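Local coordinates for type III secretion system effector HopBA1 (Pseudomonas syringae pv. aptata, PDB 5T09), which acts as a virulence factor that the Arabidopsis resistance protein RBA1 recognizes, enhancing RBA1 self-association and so triggering plant cell death, at residues Asn48-Gly53 with Pro207-Ser212; Ser197-Pro202 with Ala226-His231. One frame throughout, in Å; residues are numbered along the deposited sequence.

Contact 1 (Asn48-Gly53 with Pro207-Ser212); sequences NLVYIG and PGLVIS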
loop_
_atom_site.group_PDB
_atom_site.type_symbol
_atom_site.label_atom_id
_atom_site.label_comp_id
_atom_site.label_asym_id
_atom_site.label_seq_id
_atom_site.Cartn_x
_atom_site.Cartn_y
_atom_site.Cartn_z
ATOM N N ASN A 48 -5.859 13.549 1.184
ATOM C CA ASN A 48 -4.728 13.728 0.284
ATOM C C ASN A 48 -3.750 12.563 0.339
ATOM O O ASN A 48 -2.962 12.391 -0.599
ATOM C CB ASN A 48 -3.982 15.024 0.611
ATOM C CG ASN A 48 -4.750 16.259 0.194
ATOM O OD1 ASN A 48 -5.538 16.223 -0.752
ATOM N ND2 ASN A 48 -4.522 17.365 0.897
ATOM N N LEU A 49 -3.780 11.764 1.404
ATOM C CA LEU A 49 -2.855 10.651 1.552
ATOM C C LEU A 49 -3.576 9.486 2.208
ATOM O O LEU A 49 -4.181 9.643 3.274
ATOM C CB LEU A 49 -1.630 11.058 2.381
ATOM C CG LEU A 49 -0.576 9.973 2.618
ATOM C CD1 LEU A 49 0.012 9.488 1.306
ATOM C CD2 LEU A 49 0.523 10.496 3.528
ATOM N N VAL A 50 -3.509 8.325 1.560
ATOM C CA VAL A 50 -4.098 7.090 2.060
ATOM C C VAL A 50 -3.013 6.026 2.097
ATOM O O VAL A 50 -2.221 5.903 1.157
ATOM C CB VAL A 50 -5.280 6.624 1.182
ATOM C CG1 VAL A 50 -5.763 5.237 1.604
ATOM C CG2 VAL A 50 -6.422 7.632 1.253
ATOM N N TYR A 51 -2.979 5.259 3.181
ATOM C CA TYR A 51 -2.092 4.110 3.307
ATOM C C TYR A 51 -2.912 2.836 3.178
ATOM O O TYR A 51 -3.919 2.672 3.875
ATOM C CB TYR A 51 -1.358 4.119 4.649
ATOM C CG TYR A 51 -0.376 5.254 4.822
ATOM C CD1 TYR A 51 0.939 5.128 4.403
ATOM C CD2 TYR A 51 -0.763 6.450 5.409
ATOM C CE1 TYR A 51 1.845 6.162 4.567
ATOM C CE2 TYR A 51 0.130 7.489 5.573
ATOM C CZ TYR A 51 1.433 7.339 5.150
ATOM O OH TYR A 51 2.326 8.368 5.311
ATOM N N ILE A 52 -2.481 1.941 2.295
ATOM C CA ILE A 52 -3.089 0.624 2.143
ATOM C C ILE A 52 -2.165 -0.379 2.818
ATOM O O ILE A 52 -1.068 -0.656 2.323
ATOM C CB ILE A 52 -3.321 0.263 0.670
ATOM C CG1 ILE A 52 -4.307 1.244 0.029
ATOM C CG2 ILE A 52 -3.845 -1.174 0.547
ATOM C CD1 ILE A 52 -4.493 1.040 -1.465
ATOM N N GLY A 53 -2.608 -0.929 3.948
ATOM C CA GLY A 53 -1.810 -1.893 4.674
ATOM C C GLY A 53 -1.862 -3.256 4.018
ATOM O O GLY A 53 -2.883 -3.947 4.084
ATOM N N PRO A 207 1.043 12.208 8.056
ATOM C CA PRO A 207 -0.322 11.816 8.432
ATOM C C PRO A 207 -1.141 11.426 7.210
ATOM O O PRO A 207 -1.060 12.055 6.155
ATOM C CB PRO A 207 -0.885 13.072 9.108
ATOM C CG PRO A 207 0.305 13.874 9.499
ATOM C CD PRO A 207 1.351 13.587 8.472
ATOM N N GLY A 208 -1.934 10.373 7.364
ATOM C CA GLY A 208 -2.802 9.930 6.290
ATOM C C GLY A 208 -3.809 8.927 6.803
ATOM O O GLY A 208 -3.679 8.385 7.904
ATOM N N LEU A 209 -4.823 8.689 5.979
ATOM C CA LEU A 209 -5.841 7.689 6.273
ATOM C C LEU A 209 -5.258 6.303 6.026
ATOM O O LEU A 209 -4.790 6.010 4.922
ATOM C CB LEU A 209 -7.073 7.941 5.403
ATOM C CG LEU A 209 -8.382 7.177 5.649
ATOM C CD1 LEU A 209 -8.336 5.762 5.090
ATOM C CD2 LEU A 209 -8.718 7.158 7.126
ATOM N N VAL A 210 -5.274 5.452 7.052
ATOM C CA VAL A 210 -4.715 4.107 6.970
ATOM C C VAL A 210 -5.858 3.111 6.846
ATOM O O VAL A 210 -6.814 3.149 7.630
ATOM C CB VAL A 210 -3.842 3.785 8.194
ATOM C CG1 VAL A 210 -3.288 2.368 8.095
ATOM C CG2 VAL A 210 -2.706 4.791 8.314
ATOM N N ILE A 211 -5.749 2.215 5.868
ATOM C CA ILE A 211 -6.743 1.180 5.617
ATOM C C ILE A 211 -6.158 -0.168 6.013
ATOM O O ILE A 211 -4.997 -0.465 5.713
ATOM C CB ILE A 211 -7.179 1.165 4.139
ATOM C CG1 ILE A 211 -7.859 2.487 3.776
ATOM C CG2 ILE A 211 -8.104 -0.032 3.863
ATOM C CD1 ILE A 211 -8.267 2.606 2.319
ATOM N N SER A 212 -6.969 -0.978 6.684
ATOM C CA SER A 212 -6.646 -2.359 7.002
ATOM C C SER A 212 -7.712 -3.257 6.392
ATOM O O SER A 212 -8.732 -2.786 5.886
ATOM C CB SER A 212 -6.568 -2.582 8.518
ATOM O OG SER A 212 -7.834 -2.390 9.119
#
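Tyr51 grips the neighbouring strand with both its backbone N and its backbone O: N donates to Leu209 O at 2.6 Å, and O accepts from Ile211 N at 2.7 Å. Leu49 O, taking Leu209 N, and Gly53 N, giving to Ile211 O, extend this parallel ladder at its two ends. The Tyr51 ring, with CG anti to its own carbonyl carbon (chi1 -66°), is carried back alongside Gly208, whose CA lies 3.9 Å from CE2 at the ring edge. Gly208 N also lies at that edge, in the plane of the ring. Val210 CG2 meets Tyr51 CD2 obliquely at 3.9 Å. On the other face of the sheet, Val50 CG1 meets Ile211 CD1 at 3.7 Å. Farther out, Arg206 O accepts a hydrogen bond from Tyr51 OH and Phe194 meets the ring, while Leu40 and Ala43 of helix 36-46 cover Ile211. Strand 184-190 bonds to the far edge of 49-53, placing the pair inside the parallel core of this alpha-beta fold. Backbone polar groups are thus paired within a buried, largely apolar layer, and the one phenol hydroxyl is satisfied by a main-chain carbonyl.

Contact 2 (Ser197-Pro202 with Ala226-His231); sequences SKTDGP and ADEHSH. With K (potassium ion), chain B.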
loop_
_atom_site.group_PDB
_atom_site.type_symbol
_atom_site.label_atom_id
_atom_site.label_comp_id
_atom_site.label_asym_id
_atom_site.label_seq_id
_atom_site.Cartn_x
_atom_site.Cartn_y
_atom_site.Cartn_z
ATOM N N SER A 197 -1.364 4.025 14.191
ATOM C CA SER A 197 -1.462 5.123 13.239
ATOM C C SER A 197 -2.738 5.940 13.387
ATOM O O SER A 197 -2.958 6.862 12.596
ATOM C CB SER A 197 -1.378 4.583 11.807
ATOM O OG SER A 197 -2.471 3.721 11.530
ATOM N N LYS A 198 -3.583 5.633 14.373
ATOM C CA LYS A 198 -4.883 6.289 14.463
ATOM C C LYS A 198 -4.733 7.794 14.633
ATOM O O LYS A 198 -5.354 8.579 13.908
ATOM C CB LYS A 198 -5.691 5.700 15.620
ATOM C CG LYS A 198 -7.079 6.312 15.771
ATOM C CD LYS A 198 -7.841 5.699 16.931
ATOM C CE LYS A 198 -9.215 6.332 17.081
ATOM N NZ LYS A 198 -9.931 5.850 18.295
ATOM N N THR A 199 -3.908 8.217 15.589
ATOM C CA THR A 199 -3.851 9.632 15.942
ATOM C C THR A 199 -3.189 10.455 14.843
ATOM O O THR A 199 -3.717 11.496 14.433
ATOM C CB THR A 199 -3.113 9.810 17.270
ATOM O OG1 THR A 199 -1.758 9.362 17.135
ATOM C CG2 THR A 199 -3.799 9.010 18.372
ATOM N N ASP A 200 -2.032 10.003 14.342
ATOM C CA ASP A 200 -1.238 10.829 13.439
ATOM C C ASP A 200 -0.697 10.056 12.237
ATOM O O ASP A 200 0.266 10.509 11.607
ATOM C CB ASP A 200 -0.069 11.463 14.202
ATOM C CG ASP A 200 0.059 12.951 13.943
ATOM O OD1 ASP A 200 -0.181 13.382 12.795
ATOM O OD2 ASP A 200 0.394 13.692 14.890
ATOM N N GLY A 201 -1.291 8.919 11.889
ATOM C CA GLY A 201 -0.799 8.114 10.795
ATOM C C GLY A 201 0.410 7.298 11.206
ATOM O O GLY A 201 0.801 7.282 12.376
ATOM N N PRO A 202 1.031 6.605 10.250
ATOM C CA PRO A 202 2.165 5.740 10.595
ATOM C C PRO A 202 3.296 6.519 11.249
ATOM O O PRO A 202 3.487 7.710 11.001
ATOM C CB PRO A 202 2.594 5.159 9.243
ATOM C CG PRO A 202 1.373 5.254 8.385
ATOM C CD PRO A 202 0.691 6.521 8.819
ATOM N N ALA A 226 -11.332 -1.616 17.253
ATOM C CA ALA A 226 -10.662 -2.628 18.065
ATOM C C ALA A 226 -9.296 -2.142 18.535
ATOM O O ALA A 226 -8.894 -2.410 19.675
ATOM C CB ALA A 226 -10.522 -3.927 17.274
ATOM N N ASP A 227 -8.572 -1.429 17.677
ATOM C CA ASP A 227 -7.230 -0.962 17.995
ATOM C C ASP A 227 -6.963 0.316 17.208
ATOM O O ASP A 227 -7.836 0.828 16.502
ATOM C CB ASP A 227 -6.197 -2.049 17.691
ATOM C CG ASP A 227 -6.327 -2.600 16.285
ATOM O OD1 ASP A 227 -7.063 -3.592 16.099
ATOM O OD2 ASP A 227 -5.697 -2.043 15.364
ATOM N N GLU A 228 -5.741 0.835 17.339
ATOM C CA GLU A 228 -5.335 2.069 16.676
ATOM C C GLU A 228 -4.329 1.816 15.555
ATOM O O GLU A 228 -3.497 2.675 15.253
ATOM C CB GLU A 228 -4.760 3.058 17.692
ATOM C CG GLU A 228 -3.660 2.491 18.580
ATOM C CD GLU A 228 -2.981 3.562 19.418
ATOM O OE1 GLU A 228 -2.922 4.728 18.972
ATOM O OE2 GLU A 228 -2.508 3.236 20.528
ATOM N N HIS A 229 -4.397 0.646 14.922
ATOM C CA HIS A 229 -3.477 0.299 13.846
ATOM C C HIS A 229 -4.016 0.663 12.466
ATOM O O HIS A 229 -3.319 0.457 11.467
ATOM C CB HIS A 229 -3.145 -1.197 13.902
ATOM C CG HIS A 229 -2.523 -1.628 15.196
ATOM N ND1 HIS A 229 -2.348 -0.771 16.261
ATOM C CD2 HIS A 229 -2.032 -2.826 15.594
ATOM C CE1 HIS A 229 -1.779 -1.421 17.260
ATOM N NE2 HIS A 229 -1.577 -2.671 16.881
ATOM N N SER A 230 -5.229 1.202 12.387
ATOM C CA SER A 230 -5.800 1.685 11.135
ATOM C C SER A 230 -7.011 2.536 11.485
ATOM O O SER A 230 -7.498 2.516 12.619
ATOM C CB SER A 230 -6.199 0.537 10.207
ATOM O OG SER A 230 -7.292 -0.192 10.750
ATOM N N HIS A 231 -7.499 3.281 10.496
ATOM C CA HIS A 231 -8.690 4.102 10.667
ATOM C C HIS A 231 -9.958 3.429 10.162
ATOM O O HIS A 231 -11.016 3.575 10.781
ATOM C CB HIS A 231 -8.514 5.443 9.954
ATOM C CG HIS A 231 -7.392 6.272 10.496
ATOM N ND1 HIS A 231 -6.127 6.260 9.950
ATOM C CD2 HIS A 231 -7.342 7.133 11.541
ATOM C CE1 HIS A 231 -5.348 7.083 10.629
ATOM N NE2 HIS A 231 -6.061 7.624 11.601
HETATM K K K B . 2.931 10.276 11.650
#
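Glu228, held within an Asx turn in which Asp227 OD2 takes His229 N at 3.0 Å through its anti lone pair, offers its O to two adjacent amides of the facing loop: Ser197 N, at 2.7 Å from Glu228 O but poorly angled and weak, and Lys198 N at 3.1 Å, which lies above the carbonyl plane. Glu228 CB presses on Lys198 CB at 3.5 Å, and the two side chains cross at about a right angle. Next along, His229 O lies near Ser197 OG, whose hydrogen bond goes to Phe194 O. Ser230 points its CB away from the loop 197-202, and its OG bonds to Ser212 OG of strand 209-214. The segment ends in His231, the one side chain to hydrogen-bond across the contact. A first torsion of -62° sets its ring beside the backbone N and brings it to the loop 197-202, where NE2 donates to Lys198 O at 2.6 Å, the acceptor tilted 20° from the ring plane. Ser197 O lies 3.1 Å from His231 CE1 and also accepts Gly201 N at 2.7 Å within its own loop. Beyond this turn, Asp200 O and Pro202 O bind a potassium ion, each at 2.7 Å, and Met205 O joins them. At its other nitrogen, ND1, His231 is hydrogen-bonded to Val210 N. With ND1 as acceptor and NE2 as donor, the bonding is consistent with a neutral imidazole that bridges strand 209-214 and the potassium-binding loop.

Overall arrangement
From the N terminus, the chain enters contact 1 at 48-53 and returns to it at 207-212, enclosing 153 residues that include most of the helices and three other strands of the sheet. Contact 2 opens inside that span, at loop 197-202 after strand 184-190, and closes beyond it at 226-231, so the two closures cross. The centres of contact 1 and contact 2 are about 9 Å apart. Strand 209-214 couples them: Val210 O is 2.9 Å from His231 N, a probable hydrogen bond where strand 232-235 is about to begin. Pro207 also packs on Asp200. Together they tie the parallel core to the potassium-binding loop and the loop leading into strand 232-235, the last strand of the chain.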